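Local coordinates for CalU16 (Micromonospora echinospora, PDB 4FPW), which probably confers self-resistance to the enediyne calicheamicin by being sacrificed to the drug, and belongs to the AHA1 family of Bet v 1-like proteins, at residues W49-G61 / A64-C76. Residues are numbered along the deposited sequence; the frame is centred on the assembly and turned at random.
Sequences WFIEPKGDLREGG and ALQGNASGDILRC
Across the contact the carboxylate of Glu-59 meets the backbone of Cys-76: Cys-76 N donates to Glu-59 OE2 over 2.8 Å, arriving on the anti side, 25° out of the carboxylate plane, along a nearly straight N-H line (166°). The Arg-75 guanidinium lies oblique to this oxygen, whose charge it may temper without pointing an N-H at it; its own salt bridge runs to Glu-77. Glu-59 reaches that far because CG stands anti to the backbone N (chi1 -156°) and the chain beyond is extended. Close by, Gly-61 closes a type II turn begun at Arg-58, and its O accepts from Ile-73 N at 2.8 Å. Ile-73 packs CD1 against the turn's first residue, 3.5 Å from Arg-58 O, and reaches Leu-57 just before it. In this Bet v 1-like fold the short, weakly bonded strand 53-54 is an outermost strand of the antiparallel sheet and forms a hairpin with strand 62-65, beyond which 70-77 follows. Lys-54 N donates to Ala-64 O and Ala-64 N to Lys-54 O, each over 2.9 Å. Beside them Leu-65 lays CD2 across the proline ring, 3.4 Å from Pro-53 CB, while Ile-46 of helix 43-49 also touches Pro-53. Ile-51 extends this apolar patch, its CG2 lying 3.7 Å from Leu-65 CB.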
loop_
_atom_site.group_PDB
_atom_site.type_symbol
_atom_site.label_atom_id
_atom_site.label_comp_id
_atom_site.label_asym_id
_atom_site.label_seq_id
_atom_site.Cartn_x
_atom_site.Cartn_y
_atom_site.Cartn_z
ATOM N N TRP A 49 5.446 10.761 6.729
ATOM C CA TRP A 49 6.145 9.498 6.497
ATOM C C TRP A 49 6.243 9.094 5.036
ATOM O O TRP A 49 7.091 8.275 4.699
ATOM C CB TRP A 49 5.517 8.363 7.324
ATOM C CG TRP A 49 4.066 8.130 7.066
ATOM C CD1 TRP A 49 3.022 8.748 7.660
ATOM C CD2 TRP A 49 3.509 7.196 6.144
ATOM N NE1 TRP A 49 1.836 8.263 7.171
ATOM C CE2 TRP A 49 2.110 7.307 6.231
ATOM C CE3 TRP A 49 4.059 6.273 5.250
ATOM C CZ2 TRP A 49 1.247 6.539 5.446
ATOM C CZ3 TRP A 49 3.203 5.503 4.478
ATOM C CH2 TRP A 49 1.812 5.638 4.586
ATOM N N PHE A 50 5.391 9.651 4.176
ATOM C CA PHE A 50 5.420 9.318 2.753
ATOM C C PHE A 50 5.231 10.595 1.921
ATOM O O PHE A 50 5.506 11.689 2.411
ATOM C CB PHE A 50 4.366 8.232 2.465
ATOM C CG PHE A 50 4.465 7.589 1.085
ATOM C CD1 PHE A 50 5.638 6.985 0.656
ATOM C CD2 PHE A 50 3.373 7.569 0.238
ATOM C CE1 PHE A 50 5.725 6.385 -0.593
ATOM C CE2 PHE A 50 3.452 6.981 -1.017
ATOM C CZ PHE A 50 4.627 6.388 -1.436
ATOM N N ILE A 51 4.829 10.446 0.659
ATOM C CA ILE A 51 4.525 11.545 -0.253
ATOM C C ILE A 51 3.084 11.982 -0.127
ATOM O O ILE A 51 2.183 11.164 -0.305
ATOM C CB ILE A 51 4.655 11.100 -1.735
ATOM C CG1 ILE A 51 6.067 10.574 -2.055
ATOM C CG2 ILE A 51 4.317 12.260 -2.667
ATOM C CD1 ILE A 51 6.162 9.851 -3.386
ATOM N N GLU A 52 2.845 13.273 0.078
ATOM C CA GLU A 52 1.467 13.775 0.125
ATOM C C GLU A 52 0.709 13.710 -1.200
ATOM O O GLU A 52 1.238 14.096 -2.242
ATOM C CB GLU A 52 1.405 15.212 0.590
ATOM C CG GLU A 52 -0.007 15.653 0.908
ATOM C CD GLU A 52 -0.148 17.147 0.986
ATOM O OE1 GLU A 52 0.627 17.767 1.737
ATOM O OE2 GLU A 52 -1.033 17.702 0.293
ATOM N N PRO A 53 -0.559 13.262 -1.150
ATOM C CA PRO A 53 -1.441 13.290 -2.307
ATOM C C PRO A 53 -2.123 14.620 -2.511
ATOM O O PRO A 53 -2.369 15.351 -1.544
ATOM C CB PRO A 53 -2.499 12.253 -1.956
ATOM C CG PRO A 53 -2.589 12.324 -0.478
ATOM C CD PRO A 53 -1.179 12.552 -0.016
ATOM N N LYS A 54 -2.463 14.894 -3.773
ATOM C CA LYS A 54 -3.074 16.150 -4.167
ATOM C C LYS A 54 -4.221 15.913 -5.151
ATOM O O LYS A 54 -4.195 14.976 -5.972
ATOM C CB LYS A 54 -2.017 17.102 -4.719
ATOM C CG LYS A 54 -1.151 17.667 -3.604
ATOM C CD LYS A 54 -0.090 18.647 -4.073
ATOM C CE LYS A 54 0.318 19.585 -2.938
ATOM N NZ LYS A 54 0.596 18.819 -1.681
ATOM N N GLY A 55 -5.238 16.764 -5.024
ATOM C CA GLY A 55 -6.515 16.571 -5.684
ATOM C C GLY A 55 -7.574 16.630 -4.611
ATOM O O GLY A 55 -7.269 17.012 -3.475
ATOM N N ASP A 56 -8.810 16.281 -4.972
ATOM C CA ASP A 56 -9.892 16.131 -4.000
ATOM C C ASP A 56 -9.796 14.738 -3.391
ATOM O O ASP A 56 -10.134 13.730 -4.035
ATOM C CB ASP A 56 -11.275 16.355 -4.623
ATOM C CG ASP A 56 -11.491 15.555 -5.902
ATOM O OD1 ASP A 56 -12.605 15.015 -6.080
ATOM O OD2 ASP A 56 -10.551 15.459 -6.727
ATOM N N LEU A 57 -9.301 14.689 -2.154
ATOM C CA LEU A 57 -9.296 13.454 -1.375
ATOM C C LEU A 57 -10.698 13.206 -0.813
ATOM O O LEU A 57 -11.063 13.701 0.252
ATOM C CB LEU A 57 -8.245 13.508 -0.267
ATOM C CG LEU A 57 -6.829 13.834 -0.756
ATOM C CD1 LEU A 57 -5.849 13.754 0.404
ATOM C CD2 LEU A 57 -6.370 12.939 -1.904
ATOM N N ARG A 58 -11.483 12.474 -1.598
ATOM C CA ARG A 58 -12.814 12.012 -1.226
ATOM C C ARG A 58 -13.217 10.956 -2.244
ATOM O O ARG A 58 -12.600 10.847 -3.303
ATOM C CB ARG A 58 -13.829 13.158 -1.217
ATOM C CG ARG A 58 -13.840 13.996 -2.495
ATOM C CD ARG A 58 -15.217 14.559 -2.830
ATOM N NE ARG A 58 -15.279 15.010 -4.223
ATOM C CZ ARG A 58 -15.507 14.226 -5.283
ATOM N NH1 ARG A 58 -15.715 12.919 -5.145
ATOM N NH2 ARG A 58 -15.529 14.756 -6.504
ATOM N N GLU A 59 -14.254 10.188 -1.927
ATOM C CA GLU A 59 -14.631 9.026 -2.739
ATOM C C GLU A 59 -14.975 9.445 -4.160
ATOM O O GLU A 59 -15.576 10.481 -4.358
ATOM C CB GLU A 59 -15.815 8.304 -2.099
ATOM C CG GLU A 59 -15.941 6.843 -2.478
ATOM C CD GLU A 59 -16.948 6.122 -1.610
ATOM O OE1 GLU A 59 -18.073 6.613 -1.481
ATOM O OE2 GLU A 59 -16.627 5.056 -1.053
ATOM N N GLY A 60 -14.556 8.660 -5.149
ATOM C CA GLY A 60 -14.699 9.045 -6.552
ATOM C C GLY A 60 -13.816 10.215 -6.971
ATOM O O GLY A 60 -13.720 10.516 -8.160
ATOM N N GLY A 61 -13.174 10.879 -6.009
ATOM C CA GLY A 61 -12.205 11.925 -6.299
ATOM C C GLY A 61 -10.908 11.329 -6.790
ATOM O O GLY A 61 -10.867 10.163 -7.199
ATOM N N ALA A 64 -2.790 12.630 -6.871
ATOM C CA ALA A 64 -1.457 12.521 -7.472
ATOM C C ALA A 64 -0.434 12.697 -6.390
ATOM O O ALA A 64 -0.624 13.493 -5.478
ATOM C CB ALA A 64 -1.241 13.570 -8.548
ATOM N N LEU A 65 0.650 11.941 -6.506
ATOM C CA LEU A 65 1.758 12.002 -5.585
ATOM C C LEU A 65 2.937 12.558 -6.382
ATOM O O LEU A 65 3.126 12.228 -7.556
ATOM C CB LEU A 65 2.031 10.606 -5.022
ATOM C CG LEU A 65 0.699 9.915 -4.649
ATOM C CD1 LEU A 65 0.856 8.419 -4.467
ATOM C CD2 LEU A 65 0.089 10.528 -3.406
ATOM N N GLN A 66 3.704 13.432 -5.747
ATOM C CA GLN A 66 4.767 14.143 -6.418
ATOM C C GLN A 66 5.892 13.233 -6.906
ATOM O O GLN A 66 6.925 13.074 -6.236
ATOM C CB GLN A 66 5.339 15.190 -5.469
ATOM C CG GLN A 66 6.329 16.134 -6.128
ATOM C CD GLN A 66 5.668 17.038 -7.160
ATOM O OE1 GLN A 66 4.501 17.442 -7.010
ATOM N NE2 GLN A 66 6.413 17.378 -8.210
ATOM N N GLY A 67 5.709 12.648 -8.082
ATOM C CA GLY A 67 6.754 11.819 -8.689
ATOM C C GLY A 67 6.095 10.710 -9.469
ATOM O O GLY A 67 6.332 9.527 -9.214
ATOM N N ASN A 68 5.247 11.113 -10.407
ATOM C CA ASN A 68 4.337 10.205 -11.081
ATOM C C ASN A 68 3.091 9.905 -10.261
ATOM O O ASN A 68 2.382 10.813 -9.805
ATOM N N ALA A 69 2.874 8.611 -10.063
ATOM C CA ALA A 69 1.617 8.002 -9.608
ATOM C C ALA A 69 0.472 8.910 -9.278
ATOM O O ALA A 69 0.591 9.866 -8.538
ATOM C CB ALA A 69 1.865 7.028 -8.457
ATOM N N SER A 70 -0.673 8.526 -9.792
ATOM C CA SER A 70 -1.876 9.285 -9.638
ATOM C C SER A 70 -2.922 8.225 -9.664
ATOM O O SER A 70 -2.625 7.081 -9.991
ATOM C CB SER A 70 -2.058 10.206 -10.844
ATOM O OG SER A 70 -2.079 9.422 -12.039
ATOM N N GLY A 71 -4.152 8.578 -9.360
ATOM C CA GLY A 71 -5.204 7.622 -9.575
ATOM C C GLY A 71 -6.473 8.153 -9.030
ATOM O O GLY A 71 -6.551 9.313 -8.628
ATOM N N ASP A 72 -7.478 7.300 -9.025
ATOM C CA ASP A 72 -8.776 7.706 -8.535
ATOM C C ASP A 72 -9.036 7.052 -7.206
ATOM O O ASP A 72 -8.324 6.141 -6.792
ATOM C CB ASP A 72 -9.854 7.395 -9.563
ATOM C CG ASP A 72 -9.670 8.215 -10.811
ATOM O OD1 ASP A 72 -9.829 9.457 -10.724
ATOM O OD2 ASP A 72 -9.312 7.636 -11.859
ATOM N N ILE A 73 -10.054 7.566 -6.542
ATOM C CA ILE A 73 -10.424 7.125 -5.246
ATOM C C ILE A 73 -11.724 6.390 -5.454
ATOM O O ILE A 73 -12.812 6.974 -5.382
ATOM C CB ILE A 73 -10.544 8.334 -4.296
ATOM C CG1 ILE A 73 -9.178 9.041 -4.209
ATOM C CG2 ILE A 73 -11.031 7.909 -2.918
ATOM C CD1 ILE A 73 -9.161 10.276 -3.329
ATOM N N LEU A 74 -11.596 5.093 -5.722
ATOM C CA LEU A 74 -12.753 4.230 -5.972
ATOM C C LEU A 74 -13.610 4.101 -4.701
ATOM O O LEU A 74 -14.760 4.559 -4.682
ATOM C CB LEU A 74 -12.307 2.850 -6.502
ATOM C CG LEU A 74 -11.256 2.851 -7.626
ATOM C CD1 LEU A 74 -10.818 1.448 -8.036
ATOM C CD2 LEU A 74 -11.761 3.630 -8.836
ATOM N N ARG A 75 -13.038 3.536 -3.631
ATOM C CA ARG A 75 -13.782 3.288 -2.372
ATOM C C ARG A 75 -13.124 3.928 -1.144
ATOM O O ARG A 75 -11.898 3.875 -0.980
ATOM C CB ARG A 75 -13.905 1.784 -2.128
ATOM C CG ARG A 75 -15.069 1.385 -1.236
ATOM C CD ARG A 75 -16.366 1.411 -2.019
ATOM N NE ARG A 75 -17.456 0.833 -1.256
ATOM C CZ ARG A 75 -18.745 1.036 -1.495
ATOM N NH1 ARG A 75 -19.136 1.816 -2.500
ATOM N NH2 ARG A 75 -19.648 0.456 -0.719
ATOM N N CYS A 76 -13.949 4.517 -0.281
ATOM C CA CYS A 76 -13.483 5.100 0.975
ATOM C C CYS A 76 -14.523 4.843 2.059
ATOM O O CYS A 76 -15.592 5.480 2.083
ATOM C CB CYS A 76 -13.214 6.601 0.828
ATOM S SG CYS A 76 -12.017 7.264 2.022
HETATM O O HOH W 1 -12.413 9.930 -10.281
#